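Local coordinates for protein nicotinamide-nucleotide adenylyltransferase NadR family / Ribosylnicotinamide kinase (Lactococcus lactis subsp. cremoris, PDB 6GYE) that binds nicotinamide riboside and probably phosphorylates it to the mononucleotide, which a second, adenylyltransferase domain would then convert to NAD, at residues Y232-N243 against L258-A269. Sequence-based numbering, arbitrary orientation.
Sequences YARMITGQYDAN and LDTDAIVTRVYA. With NNR (Nicotinamide riboside), chain I.
Helix 232-243 runs almost antiparallel to helix 262-269, at 164° with the axes 9.5 Å apart, and Tyr232 lies beside Ala269 and Ile236 beside Ala262; farther along the first helix, Asn243 reaches Leu258, near the end of strand 255-259. Thr265 turns its methyl inward: with OG1 beside the backbone N (chi1 -56°), CG2 is anti to that N and meets the edge of the Tyr232 ring in plane, 3.9 Å from CD1, and also Ile236 CG1. Ala269 CA lies over one face of the ring. The hydroxyl OG1 of Thr265 faces a water that donates to Met235 O and, weakly, to Asp261 O. Strand 255-259 is the edge strand of the parallel sheet of the P-loop fold, beside strand 181-187, which runs into the probable Walker A loop; Asp259 there forms a salt bridge with Lys193, while Asp261 N-caps the following helix through OD1 to Val264 N (3.1 Å). Asn243 ties its helix to this turn, ND2 donating to Thr260 O (3.1 Å, 160°) within the carbonyl plane. Its OD1 receives Gln239 NE2 from above the carbonyl plane and also Ser209 OG, fixing the amide's rotation; Gln239, bent at chi2, is itself held by Tyr212 N and Glu210 O. An alanine at Asn243 would remove this amide and probably leave Thr260 O without this donor and Gln239 NE2 and Ser209 OG without one acceptor. Leu258 crosses the same amide with CD2 3.6 Å from Asn243 OD1, and CD1 reaches N7 of nicotinamide riboside, whose O7 lies 3.4 Å from Asn243 CB. One helical turn back, Tyr240 OH donates to the ribose O4R at 2.6 Å.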
loop_
_atom_site.group_PDB
_atom_site.type_symbol
_atom_site.label_atom_id
_atom_site.label_comp_id
_atom_site.label_asym_id
_atom_site.label_seq_id
_atom_site.Cartn_x
_atom_site.Cartn_y
_atom_site.Cartn_z
ATOM N N TYR A 232 0.459 -13.103 -24.299
ATOM C CA TYR A 232 0.078 -13.387 -22.922
ATOM C C TYR A 232 1.029 -12.708 -21.954
ATOM O O TYR A 232 0.595 -12.110 -20.964
ATOM C CB TYR A 232 0.017 -14.900 -22.683
ATOM C CG TYR A 232 -1.243 -15.525 -23.236
ATOM C CD1 TYR A 232 -2.426 -15.506 -22.508
ATOM C CD2 TYR A 232 -1.257 -16.118 -24.496
ATOM C CE1 TYR A 232 -3.600 -16.060 -23.007
ATOM C CE2 TYR A 232 -2.422 -16.679 -25.010
ATOM C CZ TYR A 232 -3.588 -16.646 -24.260
ATOM O OH TYR A 232 -4.749 -17.192 -24.753
ATOM N N ALA A 233 2.328 -12.742 -22.258
ATOM C CA ALA A 233 3.292 -12.070 -21.402
ATOM C C ALA A 233 2.974 -10.589 -21.304
ATOM O O ALA A 233 2.951 -10.019 -20.204
ATOM C CB ALA A 233 4.706 -12.278 -21.929
ATOM N N ARG A 234 2.709 -9.948 -22.446
ATOM C CA ARG A 234 2.384 -8.526 -22.424
ATOM C C ARG A 234 1.066 -8.256 -21.705
ATOM O O ARG A 234 0.911 -7.198 -21.083
ATOM C CB ARG A 234 2.357 -7.967 -23.850
ATOM C CG ARG A 234 3.736 -7.509 -24.328
ATOM C CD ARG A 234 3.749 -7.186 -25.805
ATOM N NE ARG A 234 5.107 -6.937 -26.281
ATOM C CZ ARG A 234 5.591 -5.738 -26.582
ATOM N NH1 ARG A 234 4.816 -4.664 -26.474
ATOM N NH2 ARG A 234 6.848 -5.618 -27.004
ATOM N N MET A 235 0.118 -9.197 -21.757
ATOM C CA MET A 235 -1.112 -9.028 -20.994
ATOM C C MET A 235 -0.879 -9.178 -19.496
ATOM O O MET A 235 -1.561 -8.527 -18.699
ATOM C CB MET A 235 -2.175 -10.010 -21.484
ATOM C CG MET A 235 -2.789 -9.558 -22.790
ATOM S SD MET A 235 -4.017 -10.648 -23.502
ATOM C CE MET A 235 -3.323 -12.215 -23.074
ATOM N N ILE A 236 0.088 -9.997 -19.084
ATOM C CA ILE A 236 0.381 -10.099 -17.658
ATOM C C ILE A 236 0.858 -8.753 -17.122
ATOM O O ILE A 236 0.255 -8.182 -16.205
ATOM C CB ILE A 236 1.405 -11.213 -17.386
ATOM C CG1 ILE A 236 0.801 -12.571 -17.740
ATOM C CG2 ILE A 236 1.846 -11.186 -15.930
ATOM C CD1 ILE A 236 1.812 -13.646 -17.983
ATOM N N THR A 237 1.922 -8.202 -17.714
ATOM C CA THR A 237 2.438 -6.944 -17.182
ATOM C C THR A 237 1.478 -5.789 -17.453
ATOM O O THR A 237 1.373 -4.865 -16.634
ATOM C CB THR A 237 3.826 -6.650 -17.755
ATOM O OG1 THR A 237 3.697 -6.341 -19.125
ATOM C CG2 THR A 237 4.706 -7.876 -17.649
ATOM N N GLY A 238 0.742 -5.848 -18.566
ATOM C CA GLY A 238 -0.196 -4.786 -18.888
ATOM C C GLY A 238 -1.344 -4.677 -17.894
ATOM O O GLY A 238 -1.704 -3.576 -17.463
ATOM N N GLN A 239 -1.976 -5.808 -17.563
ATOM C CA GLN A 239 -3.036 -5.769 -16.561
ATOM C C GLN A 239 -2.479 -5.366 -15.192
ATOM O O GLN A 239 -3.109 -4.598 -14.455
ATOM C CB GLN A 239 -3.740 -7.122 -16.462
ATOM C CG GLN A 239 -4.991 -7.089 -15.584
ATOM C CD GLN A 239 -6.124 -6.309 -16.223
ATOM O OE1 GLN A 239 -6.626 -6.689 -17.275
ATOM N NE2 GLN A 239 -6.513 -5.200 -15.609
ATOM N N TYR A 240 -1.281 -5.852 -14.848
ATOM C CA TYR A 240 -0.686 -5.507 -13.561
ATOM C C TYR A 240 -0.433 -4.004 -13.439
ATOM O O TYR A 240 -0.718 -3.402 -12.397
ATOM C CB TYR A 240 0.612 -6.281 -13.354
ATOM C CG TYR A 240 1.241 -5.917 -12.037
ATOM C CD1 TYR A 240 0.821 -6.530 -10.849
ATOM C CD2 TYR A 240 2.225 -4.941 -11.964
ATOM C CE1 TYR A 240 1.383 -6.181 -9.631
ATOM C CE2 TYR A 240 2.791 -4.589 -10.754
ATOM C CZ TYR A 240 2.371 -5.207 -9.600
ATOM O OH TYR A 240 2.950 -4.840 -8.417
ATOM N N ASP A 241 0.129 -3.387 -14.487
ATOM C CA ASP A 241 0.373 -1.945 -14.473
ATOM C C ASP A 241 -0.931 -1.154 -14.399
ATOM O O ASP A 241 -1.019 -0.140 -13.687
ATOM C CB ASP A 241 1.161 -1.533 -15.727
ATOM C CG ASP A 241 2.584 -2.088 -15.744
ATOM O OD1 ASP A 241 3.069 -2.531 -14.676
ATOM O OD2 ASP A 241 3.212 -2.089 -16.837
ATOM N N ALA A 242 -1.946 -1.580 -15.150
ATOM C CA ALA A 242 -3.233 -0.897 -15.094
ATOM C C ALA A 242 -3.811 -0.950 -13.688
ATOM O O ALA A 242 -4.334 0.051 -13.183
ATOM C CB ALA A 242 -4.213 -1.533 -16.081
ATOM N N ASN A 243 -3.717 -2.112 -13.046
ATOM C CA ASN A 243 -4.259 -2.287 -11.707
ATOM C C ASN A 243 -3.483 -1.476 -10.669
ATOM O O ASN A 243 -4.096 -0.789 -9.838
ATOM C CB ASN A 243 -4.285 -3.777 -11.372
ATOM C CG ASN A 243 -5.330 -4.524 -12.208
ATOM O OD1 ASN A 243 -6.124 -3.893 -12.899
ATOM N ND2 ASN A 243 -5.353 -5.850 -12.121
ATOM N N LEU A 258 -10.808 -3.966 -9.473
ATOM C CA LEU A 258 -9.931 -4.424 -10.541
ATOM C C LEU A 258 -10.686 -5.367 -11.469
ATOM O O LEU A 258 -11.282 -6.346 -11.011
ATOM C CB LEU A 258 -8.697 -5.124 -9.963
ATOM C CG LEU A 258 -7.840 -4.284 -9.014
ATOM C CD1 LEU A 258 -6.604 -5.094 -8.613
ATOM C CD2 LEU A 258 -7.442 -2.923 -9.655
ATOM N N ASP A 259 -10.614 -5.095 -12.775
ATOM C CA ASP A 259 -11.245 -5.934 -13.797
ATOM C C ASP A 259 -10.217 -6.967 -14.258
ATOM O O ASP A 259 -9.430 -6.729 -15.189
ATOM C CB ASP A 259 -11.752 -5.083 -14.958
ATOM C CG ASP A 259 -12.751 -5.834 -15.841
ATOM O OD1 ASP A 259 -12.873 -7.067 -15.671
ATOM O OD2 ASP A 259 -13.434 -5.196 -16.679
ATOM N N THR A 260 -10.227 -8.126 -13.588
ATOM C CA THR A 260 -9.339 -9.273 -13.823
ATOM C C THR A 260 -7.892 -8.994 -13.414
ATOM O O THR A 260 -7.528 -7.865 -13.069
ATOM C CB THR A 260 -9.377 -9.770 -15.290
ATOM O OG1 THR A 260 -8.599 -8.924 -16.136
ATOM C CG2 THR A 260 -10.785 -9.841 -15.825
ATOM N N ASP A 261 -7.067 -10.032 -13.440
ATOM C CA ASP A 261 -5.715 -9.982 -12.894
ATOM C C ASP A 261 -4.884 -11.077 -13.573
ATOM O O ASP A 261 -5.328 -11.679 -14.556
ATOM C CB ASP A 261 -5.760 -10.184 -11.379
ATOM C CG ASP A 261 -5.987 -11.632 -11.021
ATOM O OD1 ASP A 261 -6.740 -12.325 -11.750
ATOM O OD2 ASP A 261 -5.368 -12.091 -10.048
ATOM N N ALA A 262 -3.712 -11.394 -13.001
ATOM C CA ALA A 262 -2.841 -12.380 -13.643
ATOM C C ALA A 262 -3.395 -13.799 -13.530
ATOM O O ALA A 262 -3.172 -14.620 -14.434
ATOM C CB ALA A 262 -1.424 -12.304 -13.062
ATOM N N ILE A 263 -4.133 -14.107 -12.458
ATOM C CA ILE A 263 -4.744 -15.433 -12.352
ATOM C C ILE A 263 -5.700 -15.672 -13.515
ATOM O O ILE A 263 -5.707 -16.745 -14.128
ATOM C CB ILE A 263 -5.450 -15.600 -10.992
ATOM C CG1 ILE A 263 -4.412 -15.634 -9.878
ATOM C CG2 ILE A 263 -6.297 -16.872 -10.975
ATOM C CD1 ILE A 263 -4.961 -15.959 -8.557
ATOM N N VAL A 264 -6.535 -14.680 -13.825
ATOM C CA VAL A 264 -7.433 -14.796 -14.970
ATOM C C VAL A 264 -6.637 -15.059 -16.245
ATOM O O VAL A 264 -6.954 -15.974 -17.015
ATOM C CB VAL A 264 -8.314 -13.539 -15.094
ATOM C CG1 VAL A 264 -9.035 -13.510 -16.443
ATOM C CG2 VAL A 264 -9.309 -13.503 -13.951
ATOM N N THR A 265 -5.581 -14.275 -16.482
ATOM C CA THR A 265 -4.754 -14.522 -17.663
ATOM C C THR A 265 -4.113 -15.899 -17.603
ATOM O O THR A 265 -3.954 -16.551 -18.639
ATOM C CB THR A 265 -3.666 -13.460 -17.795
ATOM O OG1 THR A 265 -4.273 -12.171 -17.820
ATOM C CG2 THR A 265 -2.839 -13.651 -19.116
ATOM N N ARG A 266 -3.765 -16.365 -16.396
ATOM C CA ARG A 266 -3.153 -17.680 -16.258
ATOM C C ARG A 266 -4.136 -18.794 -16.580
ATOM O O ARG A 266 -3.728 -19.872 -17.026
ATOM C CB ARG A 266 -2.583 -17.851 -14.846
ATOM C CG ARG A 266 -1.657 -19.056 -14.692
ATOM C CD ARG A 266 -1.057 -19.141 -13.279
ATOM N NE ARG A 266 -0.172 -20.300 -13.110
ATOM C CZ ARG A 266 -0.544 -21.456 -12.571
ATOM N NH1 ARG A 266 -1.783 -21.614 -12.139
ATOM N NH2 ARG A 266 0.324 -22.452 -12.451
ATOM N N VAL A 267 -5.423 -18.568 -16.357
ATOM C CA VAL A 267 -6.403 -19.565 -16.751
ATOM C C VAL A 267 -6.453 -19.682 -18.269
ATOM O O VAL A 267 -6.400 -20.789 -18.821
ATOM C CB VAL A 267 -7.779 -19.230 -16.155
ATOM C CG1 VAL A 267 -8.828 -20.155 -16.737
ATOM C CG2 VAL A 267 -7.745 -19.332 -14.618
ATOM N N TYR A 268 -6.529 -18.543 -18.974
ATOM C CA TYR A 268 -6.533 -18.602 -20.434
ATOM C C TYR A 268 -5.265 -19.253 -20.964
ATOM O O TYR A 268 -5.329 -20.120 -21.847
ATOM C CB TYR A 268 -6.709 -17.211 -21.036
ATOM C CG TYR A 268 -8.111 -16.676 -20.911
ATOM C CD1 TYR A 268 -9.192 -17.375 -21.446
ATOM C CD2 TYR A 268 -8.364 -15.472 -20.254
ATOM C CE1 TYR A 268 -10.489 -16.896 -21.321
ATOM C CE2 TYR A 268 -9.661 -14.971 -20.142
ATOM C CZ TYR A 268 -10.717 -15.689 -20.670
ATOM O OH TYR A 268 -12.001 -15.200 -20.555
ATOM N N ALA A 269 -4.105 -18.866 -20.421
ATOM C CA ALA A 269 -2.848 -19.452 -20.878
ATOM C C ALA A 269 -2.847 -20.964 -20.695
ATOM O O ALA A 269 -2.453 -21.704 -21.608
ATOM C CB ALA A 269 -1.664 -18.827 -20.137
HETATM O O2R NNR I . 1.245 -1.014 -7.480
HETATM C C2R NNR I . 1.063 -1.862 -6.338
HETATM C C3R NNR I . 2.260 -1.848 -5.396
HETATM O O3R NNR I . 3.319 -0.998 -5.858
HETATM C C4R NNR I . 2.752 -3.284 -5.316
HETATM C C5R NNR I . 2.703 -3.806 -3.887
HETATM O O5R NNR I . 3.131 -5.173 -3.863
HETATM O O4R NNR I . 1.912 -4.085 -6.151
HETATM C C1R NNR I . 0.898 -3.305 -6.790
HETATM N N1 NNR I . -0.425 -3.796 -6.400
HETATM C C2 NNR I . -1.116 -4.575 -7.243
HETATM C C6 NNR I . -0.928 -3.459 -5.204
HETATM C C5 NNR I . -2.182 -3.911 -4.809
HETATM C C4 NNR I . -2.917 -4.720 -5.663
HETATM C C3 NNR I . -2.374 -5.055 -6.896
HETATM C C7 NNR I . -3.138 -5.926 -7.847
HETATM O O7 NNR I . -2.895 -5.865 -9.041
HETATM N N7 NNR I . -4.066 -6.748 -7.360
HETATM O O HOH W 1 -3.245 -10.192 -16.745
#